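Local coordinates for cupin 2 conserved barrel domain protein (Planctomyces limnophilus, PDB 4H7L), which is of unknown function but binds a copper ion in a small beta barrel of the cupin superfamily, at residues B[18-22]-B[23-27]; B[73-76]-B[77-81]; B[28-32]-B[33-37]. One frame throughout, in Å; residues are numbered along the deposited sequence.

Contact 1. Residues B[18-22]-B[23-27]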
loop_
_atom_site.group_PDB
_atom_site.type_symbol
_atom_site.label_atom_id
_atom_site.label_comp_id
_atom_site.label_asym_id
_atom_site.label_seq_id
_atom_site.Cartn_x
_atom_site.Cartn_y
_atom_site.Cartn_z
ATOM N N GLN B 18 -15.315 0.852 -0.983
ATOM C CA GLN B 18 -15.348 -0.395 -0.235
ATOM C C GLN B 18 -14.533 -0.251 1.034
ATOM O O GLN B 18 -13.581 0.527 1.093
ATOM C CB GLN B 18 -14.800 -1.551 -1.069
ATOM C CG GLN B 18 -15.596 -1.848 -2.326
ATOM C CD GLN B 18 -14.850 -2.770 -3.270
ATOM O OE1 GLN B 18 -14.645 -3.946 -2.970
ATOM N NE2 GLN B 18 -14.424 -2.234 -4.411
HETATM N N MSE B 19 -14.909 -1.020 2.045
HETATM C CA MSE B 19 -14.288 -0.922 3.350
HETATM C C MSE B 19 -14.038 -2.320 3.893
HETATM O O MSE B 19 -14.968 -3.114 4.047
HETATM C CB MSE B 19 -15.206 -0.146 4.287
HETATM C CG MSE B 19 -14.478 0.739 5.264
HETATM SE SE MSE B 19 -15.696 1.963 6.160
HETATM C CE MSE B 19 -15.496 1.302 7.983
ATOM N N ILE B 20 -12.778 -2.624 4.174
ATOM C CA ILE B 20 -12.410 -3.939 4.672
ATOM C C ILE B 20 -11.400 -3.804 5.791
ATOM O O ILE B 20 -10.513 -2.958 5.729
ATOM C CB ILE B 20 -11.769 -4.801 3.573
ATOM C CG1 ILE B 20 -12.481 -4.580 2.236
ATOM C CG2 ILE B 20 -11.790 -6.262 3.984
ATOM C CD1 ILE B 20 -12.210 -5.657 1.207
ATOM N N SER B 21 -11.531 -4.640 6.812
ATOM C CA SER B 21 -10.538 -4.680 7.877
ATOM C C SER B 21 -9.529 -5.780 7.593
ATOM O O SER B 21 -9.843 -6.963 7.707
ATOM C CB SER B 21 -11.195 -4.910 9.236
ATOM O OG SER B 21 -10.203 -5.031 10.241
ATOM N N LEU B 22 -8.317 -5.380 7.223
ATOM C CA LEU B 22 -7.282 -6.328 6.831
ATOM C C LEU B 22 -7.004 -7.344 7.931
ATOM O O LEU B 22 -6.742 -8.516 7.654
ATOM C CB LEU B 22 -5.998 -5.579 6.470
ATOM C CG LEU B 22 -6.103 -4.700 5.224
ATOM C CD1 LEU B 22 -4.838 -3.896 5.047
ATOM C CD2 LEU B 22 -6.377 -5.542 3.988
ATOM N N SER B 23 -7.072 -6.891 9.178
ATOM C CA SER B 23 -6.756 -7.740 10.318
ATOM C C SER B 23 -7.831 -8.793 10.588
ATOM O O SER B 23 -7.548 -9.829 11.188
ATOM C CB SER B 23 -6.536 -6.887 11.570
ATOM O OG SER B 23 -7.461 -5.819 11.625
ATOM N N GLU B 24 -9.057 -8.538 10.142
ATOM C CA GLU B 24 -10.155 -9.470 10.388
ATOM C C GLU B 24 -10.369 -10.456 9.242
ATOM O O GLU B 24 -11.010 -11.491 9.423
ATOM C CB GLU B 24 -11.453 -8.715 10.676
ATOM C CG GLU B 24 -11.472 -8.025 12.032
ATOM C CD GLU B 24 -12.869 -7.605 12.453
ATOM O OE1 GLU B 24 -13.556 -8.403 13.131
ATOM O OE2 GLU B 24 -13.281 -6.475 12.108
ATOM N N ILE B 25 -9.839 -10.142 8.066
ATOM C CA ILE B 25 -9.913 -11.061 6.936
ATOM C C ILE B 25 -9.370 -12.433 7.331
ATOM O O ILE B 25 -8.390 -12.533 8.072
ATOM C CB ILE B 25 -9.103 -10.537 5.735
ATOM C CG1 ILE B 25 -9.841 -9.382 5.059
ATOM C CG2 ILE B 25 -8.850 -11.654 4.728
ATOM C CD1 ILE B 25 -9.051 -8.731 3.944
ATOM N N GLU B 26 -10.008 -13.490 6.838
ATOM C CA GLU B 26 -9.513 -14.841 7.067
ATOM C C GLU B 26 -8.122 -14.964 6.461
ATOM O O GLU B 26 -7.939 -14.748 5.263
ATOM C CB GLU B 26 -10.452 -15.871 6.438
ATOM C CG GLU B 26 -10.128 -17.319 6.799
ATOM C CD GLU B 26 -10.741 -17.748 8.119
ATOM O OE1 GLU B 26 -10.406 -17.138 9.156
ATOM O OE2 GLU B 26 -11.561 -18.693 8.119
ATOM N N ALA B 27 -7.141 -15.304 7.290
ATOM C CA ALA B 27 -5.758 -15.414 6.839
ATOM C C ALA B 27 -5.525 -16.719 6.087
ATOM O O ALA B 27 -6.013 -17.774 6.483
ATOM C CB ALA B 27 -4.811 -15.313 8.020
#

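Contact 2. Residues B[73-76]-B[77-81]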
loop_
_atom_site.group_PDB
_atom_site.type_symbol
_atom_site.label_atom_id
_atom_site.label_comp_id
_atom_site.label_asym_id
_atom_site.label_seq_id
_atom_site.Cartn_x
_atom_site.Cartn_y
_atom_site.Cartn_z
ATOM N N LEU B 73 6.000 -2.771 7.913
ATOM C CA LEU B 73 5.364 -2.215 9.102
ATOM C C LEU B 73 6.147 -2.570 10.366
ATOM O O LEU B 73 6.272 -1.755 11.281
ATOM C CB LEU B 73 3.917 -2.700 9.215
ATOM C CG LEU B 73 3.004 -2.305 8.048
ATOM C CD1 LEU B 73 1.549 -2.573 8.392
ATOM C CD2 LEU B 73 3.196 -0.848 7.657
ATOM N N ASP B 74 6.667 -3.790 10.417
ATOM C CA ASP B 74 7.602 -4.171 11.469
ATOM C C ASP B 74 8.501 -5.285 10.958
ATOM O O ASP B 74 8.254 -5.852 9.895
ATOM C CB ASP B 74 6.869 -4.598 12.747
ATOM C CG ASP B 74 6.091 -5.891 12.577
ATOM O OD1 ASP B 74 4.909 -5.928 12.984
ATOM O OD2 ASP B 74 6.660 -6.876 12.059
ATOM N N HIS B 75 9.548 -5.594 11.708
ATOM C CA HIS B 75 10.494 -6.610 11.284
ATOM C C HIS B 75 11.361 -7.059 12.444
ATOM O O HIS B 75 11.544 -6.326 13.415
ATOM C CB HIS B 75 11.382 -6.063 10.168
ATOM C CG HIS B 75 12.278 -4.948 10.608
ATOM N ND1 HIS B 75 13.484 -5.170 11.237
ATOM C CD2 HIS B 75 12.142 -3.605 10.519
ATOM C CE1 HIS B 75 14.055 -4.012 11.511
ATOM N NE2 HIS B 75 13.260 -3.045 11.087
ATOM N N ALA B 76 11.886 -8.274 12.337
ATOM C CA ALA B 76 12.859 -8.776 13.292
ATOM C C ALA B 76 14.214 -8.176 12.949
ATOM O O ALA B 76 14.485 -7.864 11.788
ATOM C CB ALA B 76 12.924 -10.289 13.234
ATOM N N ALA B 77 15.058 -7.998 13.958
ATOM C CA ALA B 77 16.400 -7.483 13.732
ATOM C C ALA B 77 17.105 -8.326 12.672
ATOM O O ALA B 77 16.978 -9.549 12.660
ATOM C CB ALA B 77 17.195 -7.481 15.031
ATOM N N HIS B 78 17.829 -7.659 11.779
ATOM C CA HIS B 78 18.608 -8.323 10.732
ATOM C C HIS B 78 17.762 -8.910 9.610
ATOM O O HIS B 78 18.288 -9.601 8.740
ATOM C CB HIS B 78 19.483 -9.434 11.311
ATOM C CG HIS B 78 20.362 -8.989 12.435
ATOM N ND1 HIS B 78 20.274 -9.519 13.705
ATOM C CD2 HIS B 78 21.348 -8.064 12.480
ATOM C CE1 HIS B 78 21.169 -8.939 14.483
ATOM N NE2 HIS B 78 21.834 -8.051 13.765
ATOM N N ALA B 79 16.460 -8.651 9.619
ATOM C CA ALA B 79 15.626 -9.105 8.518
ATOM C C ALA B 79 16.043 -8.318 7.288
ATOM O O ALA B 79 16.361 -7.135 7.382
ATOM C CB ALA B 79 14.161 -8.894 8.822
ATOM N N THR B 80 16.067 -8.979 6.137
ATOM C CA THR B 80 16.461 -8.319 4.901
ATOM C C THR B 80 15.498 -8.635 3.774
ATOM O O THR B 80 14.596 -9.460 3.914
ATOM C CB THR B 80 17.865 -8.759 4.450
ATOM O OG1 THR B 80 17.840 -10.145 4.088
ATOM C CG2 THR B 80 18.881 -8.543 5.557
ATOM N N ILE B 81 15.704 -7.964 2.652
ATOM C CA ILE B 81 15.001 -8.287 1.426
ATOM C C ILE B 81 16.062 -8.546 0.374
ATOM O O ILE B 81 17.089 -7.868 0.345
ATOM C CB ILE B 81 14.068 -7.146 0.984
ATOM C CG1 ILE B 81 13.277 -7.553 -0.257
ATOM C CG2 ILE B 81 14.861 -5.878 0.710
ATOM C CD1 ILE B 81 12.007 -6.765 -0.444
#

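Contact 3. Residues B[28-32]-B[33-37]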
loop_
_atom_site.group_PDB
_atom_site.type_symbol
_atom_site.label_atom_id
_atom_site.label_comp_id
_atom_site.label_asym_id
_atom_site.label_seq_id
_atom_site.Cartn_x
_atom_site.Cartn_y
_atom_site.Cartn_z
ATOM N N VAL B 28 -4.770 -16.635 4.998
ATOM C CA VAL B 28 -4.468 -17.799 4.177
ATOM C C VAL B 28 -2.973 -18.066 4.169
ATOM O O VAL B 28 -2.167 -17.138 4.168
ATOM C CB VAL B 28 -4.940 -17.597 2.726
ATOM C CG1 VAL B 28 -4.176 -18.510 1.778
ATOM C CG2 VAL B 28 -6.437 -17.838 2.622
ATOM N N ALA B 29 -2.607 -19.340 4.157
ATOM C CA ALA B 29 -1.205 -19.725 4.124
ATOM C C ALA B 29 -0.591 -19.449 2.756
ATOM O O ALA B 29 -1.193 -19.731 1.720
ATOM C CB ALA B 29 -1.054 -21.195 4.482
ATOM N N CYS B 30 0.611 -18.884 2.769
ATOM C CA CYS B 30 1.400 -18.692 1.561
ATOM C C CYS B 30 2.827 -19.130 1.877
ATOM O O CYS B 30 3.161 -19.347 3.042
ATOM C CB CYS B 30 1.353 -17.233 1.114
ATOM S SG CYS B 30 1.750 -16.060 2.417
ATOM N N PRO B 31 3.673 -19.273 0.847
ATOM C CA PRO B 31 4.986 -19.886 1.085
ATOM C C PRO B 31 5.821 -19.162 2.139
ATOM O O PRO B 31 6.622 -19.807 2.816
ATOM C CB PRO B 31 5.666 -19.802 -0.285
ATOM C CG PRO B 31 4.548 -19.702 -1.258
ATOM C CD PRO B 31 3.494 -18.896 -0.565
ATOM N N CYS B 32 5.632 -17.856 2.282
ATOM C CA CYS B 32 6.434 -17.077 3.218
ATOM C C CYS B 32 5.739 -16.870 4.566
ATOM O O CYS B 32 6.321 -16.280 5.477
ATOM C CB CYS B 32 6.786 -15.721 2.609
ATOM S SG CYS B 32 5.350 -14.675 2.291
ATOM N N GLY B 33 4.503 -17.347 4.697
ATOM C CA GLY B 33 3.772 -17.209 5.946
ATOM C C GLY B 33 2.265 -17.131 5.774
ATOM O O GLY B 33 1.643 -18.052 5.248
ATOM N N TRP B 34 1.675 -16.024 6.220
ATOM C CA TRP B 34 0.225 -15.853 6.169
ATOM C C TRP B 34 -0.167 -14.546 5.488
ATOM O O TRP B 34 0.404 -13.494 5.768
ATOM C CB TRP B 34 -0.358 -15.888 7.581
ATOM C CG TRP B 34 -0.084 -17.168 8.292
ATOM C CD1 TRP B 34 0.974 -17.443 9.105
ATOM C CD2 TRP B 34 -0.878 -18.358 8.249
ATOM N NE1 TRP B 34 0.889 -18.730 9.573
ATOM C CE2 TRP B 34 -0.240 -19.313 9.063
ATOM C CE3 TRP B 34 -2.067 -18.707 7.603
ATOM C CZ2 TRP B 34 -0.752 -20.595 9.249
ATOM C CZ3 TRP B 34 -2.572 -19.980 7.788
ATOM C CH2 TRP B 34 -1.916 -20.908 8.606
ATOM N N ALA B 35 -1.154 -14.621 4.601
ATOM C CA ALA B 35 -1.601 -13.455 3.849
ATOM C C ALA B 35 -3.075 -13.156 4.112
ATOM O O ALA B 35 -3.909 -14.059 4.138
ATOM C CB ALA B 35 -1.374 -13.674 2.362
ATOM N N GLN B 36 -3.386 -11.880 4.309
ATOM C CA GLN B 36 -4.767 -11.430 4.415
ATOM C C GLN B 36 -5.041 -10.489 3.246
ATOM O O GLN B 36 -4.701 -9.307 3.286
ATOM C CB GLN B 36 -5.013 -10.755 5.768
ATOM C CG GLN B 36 -4.963 -11.738 6.939
ATOM C CD GLN B 36 -5.006 -11.066 8.304
ATOM O OE1 GLN B 36 -4.024 -10.477 8.749
ATOM N NE2 GLN B 36 -6.141 -11.170 8.982
ATOM N N ARG B 37 -5.653 -11.034 2.201
ATOM C CA ARG B 37 -5.709 -10.368 0.904
ATOM C C ARG B 37 -7.010 -9.598 0.693
ATOM O O ARG B 37 -8.097 -10.116 0.935
ATOM C CB ARG B 37 -5.522 -11.401 -0.211
ATOM C CG ARG B 37 -4.341 -12.345 0.016
ATOM C CD ARG B 37 -3.948 -13.073 -1.262
ATOM N NE ARG B 37 -2.692 -13.808 -1.118
ATOM C CZ ARG B 37 -2.591 -15.100 -0.804
ATOM N NH1 ARG B 37 -3.671 -15.842 -0.591
ATOM N NH2 ARG B 37 -1.394 -15.660 -0.701
#

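Contact 1. Residues B[18-22]-B[23-27]
I25 lays its CD1 methyl against CG2 of I20, 3.7 Å away, and the two side chains cross at a slant beside the turn that ends strand 18-21. CG2 of I20 reaches the meeting point because it stands anti to the backbone N, while CG1 (chi1 -39°) turns off beside that N. L22 lies alongside I25 and points the same way, its CD2 4.2 Å from CD1 of I25, so the end of the I25 chain is touched by two apolar partners. Replacing I25 by an alanine is likely to leave CG2 of I20 and CD2 of L22 without their shared neighbour and open a gap there.

The turn itself hangs on the carbonyl O of S21, which takes two N-H groups. E24 N, 3.0 Å from S21 O, comes from above the carbonyl plane; I25 N, 3.2 Å from the same O, arrives nearly in line with the C=O bond. OG of S23 makes a weak hydrogen bond to OG of S21, and CG of E24 passes 3.7 Å from OG of S21.

L22 and I25 both touch A38 of strand 33-38, while strand 18-21 pairs antiparallel with a strand of the second subunit, so the sheet runs on across the interface.

Contact 2. Residues B[73-76]-B[77-81]
H75 leans over the start of a tight turn, its CB 4.2 Å from the CB of A79 on the far arm. From CB the chain bends back over its own backbone: CG sits between the backbone N and the carbonyl carbon (chi1 66°), and this swings the imidazole toward the turn. ND1 then hands its N-H to the carbonyl O of A76 at 2.9 Å (N-H...O angle 175°). The acceptor lies in the plane of the imidazole, but the ring's nitrogen stands above the carbonyl plane of A76. The ring as a whole is set obliquely to A77 N and A79 CB.

Residues A76 to A79 form a type II beta turn, in which A79 N bonds to A76 O at 3.0 Å, and H78 at its third position takes the positive phi (73°) characteristic of this type. The two donors come to A76 O from opposite faces of its plane. The turn carries the chain from strand 74-75, entered through a classic beta bulge in which L73 and D74 both face T111, into strand 80-83 of the smaller sheet. Outside the turn, L90 packs against both H75 and A79.

Contact 3. Residues B[28-32]-B[33-37]
G33 opens the returning strand by bonding twice to C30: its N-H goes to C30 O, and its own O receives C30 N at 2.8 Å along an almost straight N-H...O line (179°). Its phi of 151° is the reason a glycine sits here, since a CB would run into the carbonyl O of C32. SG of C30 comes down beside this residue, 3.5 Å from G33 O.

W34 turns its indole back toward the first strand. Its six-membered ring receives the methyl of A29 over one face in a CH-pi contact, CB lying 4.2 Å from the ring centroid, while CE3 comes within 3.5 Å of A29 N. With CG anti to the carbonyl carbon (chi1 -60°), the ring lies across A29.

These residues build a beta hairpin: a type I turn from C30 to G33 joins strands 28-30 and 33-38, and strand 33-38 pairs on its other side with strand 48-54, in the larger sheet of the cupin barrel.

A35 pairs with V28 through two backbone bonds, the shorter being A35 N to V28 O at 2.7 Å, and on the face opposite W34 its methyl meets SG of C30 at 3.9 Å. Q36 points its CB away from strand 28-30, and its side chain touches A27. R37 is extended from CG to NE, and CB of A35 lies 3.4 Å from the plane of its guanidinium on one face, offset toward the rim. NH1 rests 3.6 Å from CG1 of V28, the two side chains crossing at about a right angle, and NH2 reaches CB of C30.

How the contacts relate
Contacts 1 and 3 are joined directly: NE2 of Q36 lies 2.8 Å from I25 O, a probable hydrogen bond that ties the loop after strand 18-21 to the hairpin that follows it. I25 CD1 also packs on R37 O. Contact 2 stands apart, its centre about 24 Å from that of contact 1 and about 17 Å from that of contact 3, though contacts 2 and 3 reach the same sheet. Contacts 1 and 2 both touch the second subunit. Contact 3 comes nearest the metal: the side chain of C32 is about 8 Å from the copper ion bound by H61, H63, E68 and H104, whereas contacts 1 and 2 lie away from that site.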